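Local coordinates for citrate synthase (Metallosphaera sedula, PDB 6ABX), which probably catalyses the condensation of oxaloacetate with acetyl-CoA and water to citrate and CoA, a step of the tricarboxylic acid cycle, and is seen here with citrate bound, at residues L27-Y32 / Y48-G53; N151-I156 / M317-D322; L175-E180 / R332-T337. All coordinates share one frame; numbering follows the deposited sequence.

Contact 1: L27-Y32 / Y48-G53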
loop_
_atom_site.group_PDB
_atom_site.type_symbol
_atom_site.label_atom_id
_atom_site.label_comp_id
_atom_site.label_asym_id
_atom_site.label_seq_id
_atom_site.Cartn_x
_atom_site.Cartn_y
_atom_site.Cartn_z
ATOM N N LEU A 27 -26.872 2.860 -5.749
ATOM C CA LEU A 27 -25.684 2.051 -5.468
ATOM C C LEU A 27 -26.155 0.603 -5.408
ATOM O O LEU A 27 -27.140 0.334 -4.754
ATOM C CB LEU A 27 -25.069 2.469 -4.134
ATOM C CG LEU A 27 -23.884 1.654 -3.622
ATOM C CD1 LEU A 27 -22.699 1.785 -4.567
ATOM C CD2 LEU A 27 -23.515 2.180 -2.236
ATOM N N TYR A 28 -25.439 -0.263 -6.120
ATOM C CA TYR A 28 -25.756 -1.693 -6.186
ATOM C C TYR A 28 -24.522 -2.537 -5.866
ATOM O O TYR A 28 -23.403 -2.269 -6.314
ATOM C CB TYR A 28 -26.268 -2.072 -7.578
ATOM C CG TYR A 28 -27.483 -1.316 -8.026
ATOM C CD1 TYR A 28 -27.360 -0.017 -8.472
ATOM C CD2 TYR A 28 -28.742 -1.877 -7.918
ATOM C CE1 TYR A 28 -28.468 0.716 -8.861
ATOM C CE2 TYR A 28 -29.868 -1.136 -8.252
ATOM C CZ TYR A 28 -29.722 0.164 -8.693
ATOM O OH TYR A 28 -30.791 0.917 -9.097
ATOM N N TYR A 29 -24.741 -3.619 -5.108
ATOM C CA TYR A 29 -23.748 -4.634 -4.839
ATOM C C TYR A 29 -24.192 -5.914 -5.553
ATOM O O TYR A 29 -25.251 -6.457 -5.234
ATOM C CB TYR A 29 -23.646 -4.952 -3.344
ATOM C CG TYR A 29 -23.017 -3.922 -2.424
ATOM C CD1 TYR A 29 -22.312 -2.818 -2.866
ATOM C CD2 TYR A 29 -23.148 -4.102 -1.060
ATOM C CE1 TYR A 29 -21.746 -1.897 -1.990
ATOM C CE2 TYR A 29 -22.603 -3.185 -0.171
ATOM C CZ TYR A 29 -21.918 -2.081 -0.618
ATOM O OH TYR A 29 -21.359 -1.204 0.303
ATOM N N ARG A 30 -23.420 -6.357 -6.535
ATOM C CA ARG A 30 -23.737 -7.561 -7.339
ATOM C C ARG A 30 -25.171 -7.511 -7.842
ATOM O O ARG A 30 -25.846 -8.566 -7.896
ATOM C CB ARG A 30 -23.488 -8.810 -6.517
ATOM C CG ARG A 30 -22.041 -8.902 -6.059
ATOM C CD ARG A 30 -21.277 -9.910 -6.864
ATOM N NE ARG A 30 -19.922 -10.222 -6.395
ATOM C CZ ARG A 30 -18.889 -10.302 -7.202
ATOM N NH1 ARG A 30 -19.100 -10.150 -8.509
ATOM N NH2 ARG A 30 -17.674 -10.535 -6.699
ATOM N N GLY A 31 -25.595 -6.317 -8.228
ATOM C CA GLY A 31 -26.895 -6.068 -8.835
ATOM C C GLY A 31 -28.029 -5.796 -7.877
ATOM O O GLY A 31 -29.127 -5.438 -8.302
ATOM N N TYR A 32 -27.803 -5.985 -6.576
ATOM C CA TYR A 32 -28.821 -5.710 -5.525
ATOM C C TYR A 32 -28.699 -4.263 -5.019
ATOM O O TYR A 32 -27.625 -3.799 -4.708
ATOM C CB TYR A 32 -28.664 -6.685 -4.359
ATOM C CG TYR A 32 -28.946 -8.115 -4.758
ATOM C CD1 TYR A 32 -30.249 -8.559 -4.846
ATOM C CD2 TYR A 32 -27.943 -8.975 -5.155
ATOM C CE1 TYR A 32 -30.513 -9.866 -5.228
ATOM C CE2 TYR A 32 -28.195 -10.273 -5.571
ATOM C CZ TYR A 32 -29.502 -10.721 -5.599
ATOM O OH TYR A 32 -29.793 -12.017 -5.994
ATOM N N TYR A 48 -20.850 -12.430 2.107
ATOM C CA TYR A 48 -20.974 -13.625 1.257
ATOM C C TYR A 48 -21.236 -13.200 -0.185
ATOM O O TYR A 48 -20.630 -13.778 -1.131
ATOM C CB TYR A 48 -22.099 -14.534 1.757
ATOM C CG TYR A 48 -22.168 -15.898 1.085
ATOM C CD1 TYR A 48 -22.657 -16.029 -0.203
ATOM C CD2 TYR A 48 -21.680 -17.013 1.725
ATOM C CE1 TYR A 48 -22.682 -17.254 -0.841
ATOM C CE2 TYR A 48 -21.759 -18.260 1.133
ATOM C CZ TYR A 48 -22.197 -18.363 -0.181
ATOM O OH TYR A 48 -22.180 -19.602 -0.774
ATOM N N LEU A 49 -22.218 -12.326 -0.357
ATOM C CA LEU A 49 -22.610 -11.860 -1.709
ATOM C C LEU A 49 -21.412 -11.256 -2.432
ATOM O O LEU A 49 -21.132 -11.593 -3.626
ATOM C CB LEU A 49 -23.734 -10.852 -1.586
ATOM C CG LEU A 49 -24.172 -10.171 -2.871
ATOM C CD1 LEU A 49 -24.756 -11.187 -3.854
ATOM C CD2 LEU A 49 -25.165 -9.109 -2.541
ATOM N N LEU A 50 -20.681 -10.378 -1.729
ATOM C CA LEU A 50 -19.593 -9.682 -2.404
ATOM C C LEU A 50 -18.486 -10.661 -2.807
ATOM O O LEU A 50 -17.951 -10.586 -3.944
ATOM C CB LEU A 50 -19.074 -8.554 -1.486
ATOM C CG LEU A 50 -19.971 -7.336 -1.447
ATOM C CD1 LEU A 50 -19.570 -6.362 -0.341
ATOM C CD2 LEU A 50 -19.998 -6.608 -2.795
ATOM N N TRP A 51 -18.123 -11.587 -1.928
ATOM C CA TRP A 51 -17.004 -12.513 -2.196
ATOM C C TRP A 51 -17.391 -13.616 -3.182
ATOM O O TRP A 51 -16.595 -13.924 -4.041
ATOM C CB TRP A 51 -16.459 -13.152 -0.923
ATOM C CG TRP A 51 -15.526 -12.243 -0.155
ATOM C CD1 TRP A 51 -14.585 -11.400 -0.656
ATOM C CD2 TRP A 51 -15.428 -12.141 1.275
ATOM N NE1 TRP A 51 -13.921 -10.744 0.357
ATOM C CE2 TRP A 51 -14.402 -11.185 1.558
ATOM C CE3 TRP A 51 -16.067 -12.780 2.346
ATOM C CZ2 TRP A 51 -14.036 -10.849 2.847
ATOM C CZ3 TRP A 51 -15.700 -12.440 3.622
ATOM C CH2 TRP A 51 -14.697 -11.479 3.868
ATOM N N TYR A 52 -18.612 -14.148 -3.075
ATOM C CA TYR A 52 -18.962 -15.391 -3.848
ATOM C C TYR A 52 -19.923 -15.125 -4.996
ATOM O O TYR A 52 -20.140 -16.040 -5.798
ATOM C CB TYR A 52 -19.528 -16.435 -2.890
ATOM C CG TYR A 52 -18.572 -16.892 -1.822
ATOM C CD1 TYR A 52 -17.372 -17.505 -2.158
ATOM C CD2 TYR A 52 -18.829 -16.696 -0.465
ATOM C CE1 TYR A 52 -16.479 -17.924 -1.193
ATOM C CE2 TYR A 52 -17.943 -17.132 0.508
ATOM C CZ TYR A 52 -16.750 -17.730 0.139
ATOM O OH TYR A 52 -15.853 -18.150 1.076
ATOM N N GLY A 53 -20.531 -13.950 -5.072
ATOM C CA GLY A 53 -21.245 -13.491 -6.232
ATOM C C GLY A 53 -22.734 -13.807 -6.241
ATOM O O GLY A 53 -23.399 -13.457 -7.188
#
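Arg30 lies along Leu49, the two side chains running alongside each other with opposite sense, with Arg30 CB 3.8 Å from Leu49 CD1, before its guanidinium reaches the C-terminal end of helix 43-52. It projects from a type I' beta turn, Tyr29 to Tyr32, that joins strands 26-29 and 32-33 as a tight hairpin in the small antiparallel sheet of this otherwise largely helical citrate synthase. The hairpin is closed by backbone bonds in both directions between Tyr29 and Tyr32, and the turn tip docks on the last turn of a helix whose carbonyls are running out of helical N-H partners.

Arg30 supplies donors there. Its chain bends at chi2 (-104°), and the guanidinium grips the carbonyl of Leu50 side-on, NE and NH2 both donating to the one oxygen. The NH2 bond is the shorter and straighter, 2.8 Å from NH2 to Leu50 O with 159° at the hydrogen, whereas NE comes from above the carbonyl plane and also gives a weak bond to Leu49 O, 3.3 Å from NE, an oxygen that accepts from Gly53 N as well. Both bonds keep Leu50 O in the plane of the guanidinium, which helps to fix the rotation of the group. A positive charge here would probably interact favourably with the negative end of the helix dipole. Gly53, which leaves the helix with positive phi, lays its CA over one guanidinium face.

Beneath this polar layer the contact is apolar. Leu50 CD2 meets Tyr29 CB at 4.0 Å, while the hydroxyl of Tyr29 turns inward to bond with Met174 O. Tyr32 also packs on Lys362 of the second subunit. Leu49 spreads its branches: CD1 is shared between Arg30 CB and Tyr32 CE2, and CD2 touches Tyr32 CD2 at 3.8 Å.

Contact 2: N151-I156 / M317-D322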
loop_
_atom_site.group_PDB
_atom_site.type_symbol
_atom_site.label_atom_id
_atom_site.label_comp_id
_atom_site.label_asym_id
_atom_site.label_seq_id
_atom_site.Cartn_x
_atom_site.Cartn_y
_atom_site.Cartn_z
ATOM N N ASN A 151 -21.113 -8.946 18.182
ATOM C CA ASN A 151 -19.838 -9.176 18.805
ATOM C C ASN A 151 -18.997 -7.890 18.863
ATOM O O ASN A 151 -18.241 -7.673 19.837
ATOM C CB ASN A 151 -19.023 -10.249 18.082
ATOM C CG ASN A 151 -17.702 -10.496 18.758
ATOM O OD1 ASN A 151 -17.689 -11.007 19.891
ATOM N ND2 ASN A 151 -16.613 -10.207 18.076
ATOM N N PHE A 152 -19.039 -7.076 17.802
ATOM C CA PHE A 152 -18.235 -5.874 17.742
ATOM C C PHE A 152 -18.639 -4.932 18.903
ATOM O O PHE A 152 -17.782 -4.422 19.648
ATOM C CB PHE A 152 -18.425 -5.188 16.377
ATOM C CG PHE A 152 -17.325 -4.250 15.942
ATOM C CD1 PHE A 152 -16.352 -3.785 16.811
ATOM C CD2 PHE A 152 -17.262 -3.832 14.627
ATOM C CE1 PHE A 152 -15.345 -2.942 16.383
ATOM C CE2 PHE A 152 -16.269 -2.958 14.214
ATOM C CZ PHE A 152 -15.282 -2.564 15.069
ATOM N N LEU A 153 -19.932 -4.784 19.112
ATOM C CA LEU A 153 -20.422 -3.936 20.212
ATOM C C LEU A 153 -20.117 -4.561 21.574
ATOM O O LEU A 153 -19.745 -3.876 22.508
ATOM C CB LEU A 153 -21.913 -3.667 20.058
ATOM C CG LEU A 153 -22.289 -2.772 18.874
ATOM C CD1 LEU A 153 -23.793 -2.669 18.752
ATOM C CD2 LEU A 153 -21.655 -1.411 18.997
ATOM N N TYR A 154 -20.197 -5.880 21.659
ATOM C CA TYR A 154 -19.857 -6.625 22.888
ATOM C C TYR A 154 -18.392 -6.378 23.277
ATOM O O TYR A 154 -18.072 -6.100 24.418
ATOM C CB TYR A 154 -20.128 -8.116 22.687
ATOM C CG TYR A 154 -19.501 -9.004 23.720
ATOM C CD1 TYR A 154 -19.976 -8.999 25.022
ATOM C CD2 TYR A 154 -18.391 -9.766 23.438
ATOM C CE1 TYR A 154 -19.348 -9.760 26.000
ATOM C CE2 TYR A 154 -17.775 -10.560 24.397
ATOM C CZ TYR A 154 -18.280 -10.570 25.683
ATOM O OH TYR A 154 -17.670 -11.323 26.661
ATOM N N MET A 155 -17.492 -6.371 22.305
ATOM C CA MET A 155 -16.086 -6.213 22.583
ATOM C C MET A 155 -15.765 -4.778 23.033
ATOM O O MET A 155 -14.734 -4.563 23.644
ATOM C CB MET A 155 -15.229 -6.595 21.384
ATOM C CG MET A 155 -15.244 -8.114 21.084
ATOM S SD MET A 155 -14.046 -8.579 19.830
ATOM C CE MET A 155 -14.618 -7.518 18.490
ATOM N N ILE A 156 -16.546 -3.782 22.597
ATOM C CA ILE A 156 -16.367 -2.388 23.066
ATOM C C ILE A 156 -16.958 -2.181 24.457
ATOM O O ILE A 156 -16.384 -1.441 25.293
ATOM C CB ILE A 156 -17.038 -1.433 22.039
ATOM C CG1 ILE A 156 -16.418 -1.553 20.655
ATOM C CG2 ILE A 156 -17.000 -0.000 22.526
ATOM C CD1 ILE A 156 -15.075 -0.923 20.628
ATOM N N MET A 317 -22.726 4.832 19.060
ATOM C CA MET A 317 -22.638 3.483 19.510
ATOM C C MET A 317 -21.460 3.198 20.436
ATOM O O MET A 317 -21.392 2.081 20.956
ATOM C CB MET A 317 -22.649 2.608 18.275
ATOM C CG MET A 317 -24.085 2.617 17.829
ATOM S SD MET A 317 -24.425 1.441 16.604
ATOM C CE MET A 317 -23.069 1.840 15.508
ATOM N N GLY A 318 -20.630 4.206 20.725
ATOM C CA GLY A 318 -19.615 4.128 21.736
ATOM C C GLY A 318 -18.204 4.096 21.244
ATOM O O GLY A 318 -17.278 3.819 22.040
ATOM N N PHE A 319 -17.951 4.363 19.936
ATOM C CA PHE A 319 -16.591 4.470 19.458
ATOM C C PHE A 319 -16.052 5.900 19.546
ATOM O O PHE A 319 -16.788 6.806 19.175
ATOM C CB PHE A 319 -16.566 4.028 17.990
ATOM C CG PHE A 319 -16.933 2.581 17.767
ATOM C CD1 PHE A 319 -15.959 1.613 17.902
ATOM C CD2 PHE A 319 -18.213 2.199 17.422
ATOM C CE1 PHE A 319 -16.267 0.287 17.679
ATOM C CE2 PHE A 319 -18.519 0.868 17.171
ATOM C CZ PHE A 319 -17.539 -0.074 17.313
ATOM N N ASP A 320 -14.782 6.097 19.944
ATOM C CA ASP A 320 -14.080 7.370 19.886
ATOM C C ASP A 320 -14.054 7.796 18.427
ATOM O O ASP A 320 -13.811 6.983 17.526
ATOM C CB ASP A 320 -12.614 7.371 20.389
ATOM C CG ASP A 320 -12.425 7.222 21.882
ATOM O OD1 ASP A 320 -13.403 7.492 22.612
ATOM O OD2 ASP A 320 -11.300 6.783 22.301
ATOM N N PRO A 321 -14.298 9.088 18.149
ATOM C CA PRO A 321 -14.197 9.617 16.801
ATOM C C PRO A 321 -12.931 9.269 16.020
ATOM O O PRO A 321 -13.029 8.981 14.819
ATOM C CB PRO A 321 -14.260 11.132 17.028
ATOM C CG PRO A 321 -15.145 11.253 18.222
ATOM C CD PRO A 321 -14.701 10.121 19.115
ATOM N N ASP A 322 -11.767 9.209 16.661
ATOM C CA ASP A 322 -10.645 9.045 15.810
ATOM C C ASP A 322 -10.459 7.556 15.440
ATOM O O ASP A 322 -9.566 7.256 14.666
ATOM C CB ASP A 322 -9.388 9.651 16.393
ATOM C CG ASP A 322 -8.880 8.833 17.539
ATOM O OD1 ASP A 322 -9.691 8.073 18.076
ATOM O OD2 ASP A 322 -7.682 8.994 17.893
#
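Phe319 turns the edge of its ring toward the face of Phe152 in a T-shaped pair, centroids 5.2 Å apart and planes at 75°. Its CZ stands above the Phe152 ring, displaced toward the rim. Ile156, one helical turn on, runs across the Phe319 ring and packs closely through CG1 and CD1, with Ile156 CD1 3.4 Å from Phe319 CE1. With CG anti to the backbone N (chi1 -158°), the Phe152 ring is set to offer its face to Phe319. Leu153 CD2 completes the apolar set, lying 4.2 Å from Met317 CB and also touching Phe319 CE2.

Gly318, with positive phi in a Schellman motif after helix 310-316, turns the chain just before Phe319. Polar bonds fix the 317-322 loop: Gly318 O accepts from Arg135, Met317 O from Arg157 of helix 148-157 itself, and the Asp320 carboxylate forms salt bridges with Arg134 and Arg135. The contact thereby joins helix 148-157 to the connection between helices 310-316 and 324-343, with Ser128 of helix 112-134, Leu169 of helix 163-174 and Ile327 of helix 324-343 packed around it.

Contact 3: L175-E180 / R332-T337. With FLC (citrate anion), chain C.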
loop_
_atom_site.group_PDB
_atom_site.type_symbol
_atom_site.label_atom_id
_atom_site.label_comp_id
_atom_site.label_asym_id
_atom_site.label_seq_id
_atom_site.Cartn_x
_atom_site.Cartn_y
_atom_site.Cartn_z
ATOM N N LEU A 175 -23.033 -0.517 4.513
ATOM C CA LEU A 175 -22.976 0.678 3.703
ATOM C C LEU A 175 -21.550 1.064 3.297
ATOM O O LEU A 175 -21.436 1.801 2.313
ATOM C CB LEU A 175 -23.599 1.872 4.419
ATOM C CG LEU A 175 -25.111 1.787 4.624
ATOM C CD1 LEU A 175 -25.644 2.991 5.390
ATOM C CD2 LEU A 175 -25.823 1.676 3.309
ATOM N N HIS A 176 -20.536 0.591 4.024
ATOM C CA HIS A 176 -19.125 0.887 3.784
ATOM C C HIS A 176 -18.349 -0.235 3.070
ATOM O O HIS A 176 -17.150 -0.082 2.863
ATOM C CB HIS A 176 -18.441 1.252 5.097
ATOM C CG HIS A 176 -18.824 2.599 5.614
ATOM N ND1 HIS A 176 -19.946 2.797 6.386
ATOM C CD2 HIS A 176 -18.227 3.801 5.486
ATOM C CE1 HIS A 176 -20.027 4.100 6.692
ATOM N NE2 HIS A 176 -19.015 4.747 6.102
ATOM N N MET A 177 -18.994 -1.360 2.680
ATOM C CA MET A 177 -18.243 -2.522 2.272
ATOM C C MET A 177 -17.579 -2.300 0.912
ATOM O O MET A 177 -16.463 -2.792 0.746
ATOM C CB MET A 177 -19.137 -3.742 2.193
ATOM C CG MET A 177 -19.412 -4.290 3.581
ATOM S SD MET A 177 -20.545 -5.710 3.465
ATOM C CE MET A 177 -20.596 -6.222 5.176
ATOM N N ASP A 178 -18.210 -1.538 0.009
ATOM C CA ASP A 178 -17.544 -1.295 -1.255
ATOM C C ASP A 178 -18.050 -0.007 -1.897
ATOM O O ASP A 178 -19.202 0.337 -1.733
ATOM C CB ASP A 178 -17.734 -2.407 -2.293
ATOM C CG ASP A 178 -16.687 -2.317 -3.403
ATOM O OD1 ASP A 178 -15.480 -2.395 -3.067
ATOM O OD2 ASP A 178 -17.068 -2.047 -4.574
ATOM N N HIS A 179 -17.173 0.611 -2.715
ATOM C CA HIS A 179 -17.640 1.776 -3.475
ATOM C C HIS A 179 -16.890 1.855 -4.812
ATOM O O HIS A 179 -16.443 2.919 -5.170
ATOM C CB HIS A 179 -17.577 3.034 -2.648
ATOM C CG HIS A 179 -18.622 4.030 -3.003
ATOM N ND1 HIS A 179 -18.312 5.302 -3.454
ATOM C CD2 HIS A 179 -19.974 3.901 -3.086
ATOM C CE1 HIS A 179 -19.441 5.954 -3.727
ATOM N NE2 HIS A 179 -20.499 5.123 -3.478
ATOM N N GLU A 180 -16.671 0.700 -5.445
ATOM C CA GLU A 180 -16.065 0.657 -6.788
ATOM C C GLU A 180 -14.616 1.203 -6.611
ATOM O O GLU A 180 -13.830 0.815 -5.697
ATOM C CB GLU A 180 -17.081 1.339 -7.740
ATOM C CG GLU A 180 -17.212 0.716 -9.158
ATOM C CD GLU A 180 -18.233 1.237 -10.188
ATOM O OE1 GLU A 180 -19.156 2.004 -9.821
ATOM O OE2 GLU A 180 -18.142 0.841 -11.428
ATOM N N ARG A 332 -14.593 -2.063 4.611
ATOM C CA ARG A 332 -14.151 -1.858 3.184
ATOM C C ARG A 332 -13.157 -2.950 2.769
ATOM O O ARG A 332 -12.958 -3.221 1.566
ATOM C CB ARG A 332 -13.652 -0.412 3.004
ATOM C CG ARG A 332 -13.096 -0.114 1.618
ATOM C CD ARG A 332 -14.125 -0.267 0.520
ATOM N NE ARG A 332 -15.277 0.542 0.744
ATOM C CZ ARG A 332 -15.399 1.850 0.435
ATOM N NH1 ARG A 332 -14.372 2.509 -0.135
ATOM N NH2 ARG A 332 -16.508 2.483 0.778
ATOM N N VAL A 333 -12.534 -3.652 3.737
ATOM C CA VAL A 333 -11.659 -4.758 3.450
ATOM C C VAL A 333 -12.366 -5.827 2.634
ATOM O O VAL A 333 -11.750 -6.473 1.770
ATOM C CB VAL A 333 -11.038 -5.339 4.716
ATOM C CG1 VAL A 333 -12.057 -5.974 5.635
ATOM C CG2 VAL A 333 -9.938 -6.314 4.389
ATOM N N ILE A 334 -13.672 -5.950 2.804
ATOM C CA ILE A 334 -14.442 -6.930 1.995
ATOM C C ILE A 334 -14.410 -6.505 0.521
ATOM O O ILE A 334 -14.083 -7.264 -0.354
ATOM C CB ILE A 334 -15.865 -7.071 2.546
ATOM C CG1 ILE A 334 -15.886 -7.689 3.946
ATOM C CG2 ILE A 334 -16.711 -7.893 1.605
ATOM C CD1 ILE A 334 -17.112 -7.342 4.754
ATOM N N GLY A 335 -14.753 -5.250 0.243
ATOM C CA GLY A 335 -14.667 -4.734 -1.125
ATOM C C GLY A 335 -13.262 -4.764 -1.685
ATOM O O GLY A 335 -13.080 -5.160 -2.833
ATOM N N TRP A 336 -12.275 -4.325 -0.901
ATOM C CA TRP A 336 -10.923 -4.354 -1.361
ATOM C C TRP A 336 -10.552 -5.742 -1.904
ATOM O O TRP A 336 -9.987 -5.940 -3.017
ATOM C CB TRP A 336 -9.918 -3.983 -0.287
ATOM C CG TRP A 336 -9.944 -2.546 0.102
ATOM C CD1 TRP A 336 -10.329 -1.504 -0.654
ATOM C CD2 TRP A 336 -9.427 -2.005 1.324
ATOM N NE1 TRP A 336 -10.162 -0.331 0.034
ATOM C CE2 TRP A 336 -9.566 -0.602 1.237
ATOM C CE3 TRP A 336 -8.856 -2.559 2.472
ATOM C CZ2 TRP A 336 -9.208 0.249 2.276
ATOM C CZ3 TRP A 336 -8.543 -1.712 3.522
ATOM C CH2 TRP A 336 -8.775 -0.340 3.441
ATOM N N THR A 337 -10.780 -6.706 -1.047
ATOM C CA THR A 337 -10.393 -8.080 -1.344
ATOM C C THR A 337 -11.232 -8.702 -2.475
ATOM O O THR A 337 -10.651 -9.452 -3.321
ATOM C CB THR A 337 -10.382 -8.947 -0.085
ATOM O OG1 THR A 337 -11.661 -8.944 0.566
ATOM C CG2 THR A 337 -9.325 -8.513 0.910
HETATM C CAC FLC C . -14.835 7.324 -3.259
HETATM C CA FLC C . -14.752 7.958 -1.904
HETATM C CB FLC C . -15.816 7.975 -0.838
HETATM C CBC FLC C . -16.430 9.236 -0.233
HETATM C CG FLC C . -15.948 7.015 0.140
HETATM C CGC FLC C . -15.630 5.686 -0.394
HETATM O OA1 FLC C . -13.930 7.868 -3.991
HETATM O OA2 FLC C . -15.587 6.304 -3.570
HETATM O OB1 FLC C . -15.787 10.316 -0.256
HETATM O OB2 FLC C . -17.520 9.206 0.409
HETATM O OG1 FLC C . -14.543 5.237 -0.753
HETATM O OG2 FLC C . -16.607 5.060 -0.292
HETATM O OHB FLC C . -17.005 7.566 -1.613
HETATM O O HOH W 1 -19.486 2.077 0.468
#
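Met177 and Arg332 bring their CA atoms to 4.2 Å, and the irregular segment 175-180 presses so closely on residues 332-337 of helix 324-343 that Gly335 N donates a weak bond to Met177 O, 3.0 Å away. Gly335, with no side chain, lets Met177 O and Asp178 OD1 lie directly against the helix backbone, OD1 3.1 Å from Gly335 CA.

Arg332 carries the contact. Its CG lies opposite the backbone N (chi1 176°), and bends at chi2 and chi3 bring the guanidinium to His176 O and citrate. NE donates to His176 O at 2.9 Å from above that carbonyl's plane. The outer nitrogens face citrate: NH1 bonds OG1 and NH2 bonds OG2 of one carboxylate, the first nearly straight at 177°, while NH2 keeps a second, weak bond to His176 O. Water 1, donating to Leu175 O and Asp178 O, adds a weak link to NH2. Over one guanidinium face lies the backbone N of His179, whose own ring meets citrate edge-on, ND1 donating to OA2 at 2.9 Å. His179 NE2 is bonded to Tyr256 OH. Asp178 shapes the loop through an Asx turn, OD2 accepting from Glu180 N, and is itself held by Thr18 and His339.

Arg262 and Asn305 of the same chain, and Arg351 of the second subunit, also bond the ligand. Such a set of histidine and arginine side chains, completed across the dimer interface, is characteristic of the citrate and oxaloacetate site of citrate synthases.

In the fold
Contacts 1 and 3 adjoin, their centres about 10 Å apart, whereas contact 2 stands about 26 Å from contact 1 and 20 Å from contact 3, centre to centre. Two probable hydrogen bonds join the close pair: Trp51 NE1 to Thr337 OG1 at 2.9 Å, and Tyr29 OH to Asp178 N at 3.2 Å. The hairpin thus touches the very loop that carries His179, and the Tyr29 side chain lies about 8 Å from citrate. Contact 2 touches neither, yet along the chain its segments alternate with those of contact 3: helix 148-157 is followed by helix 163-174, which leads into the 175-180 loop, and the 317-322 connection leads into helix 324-343, which bears Arg332.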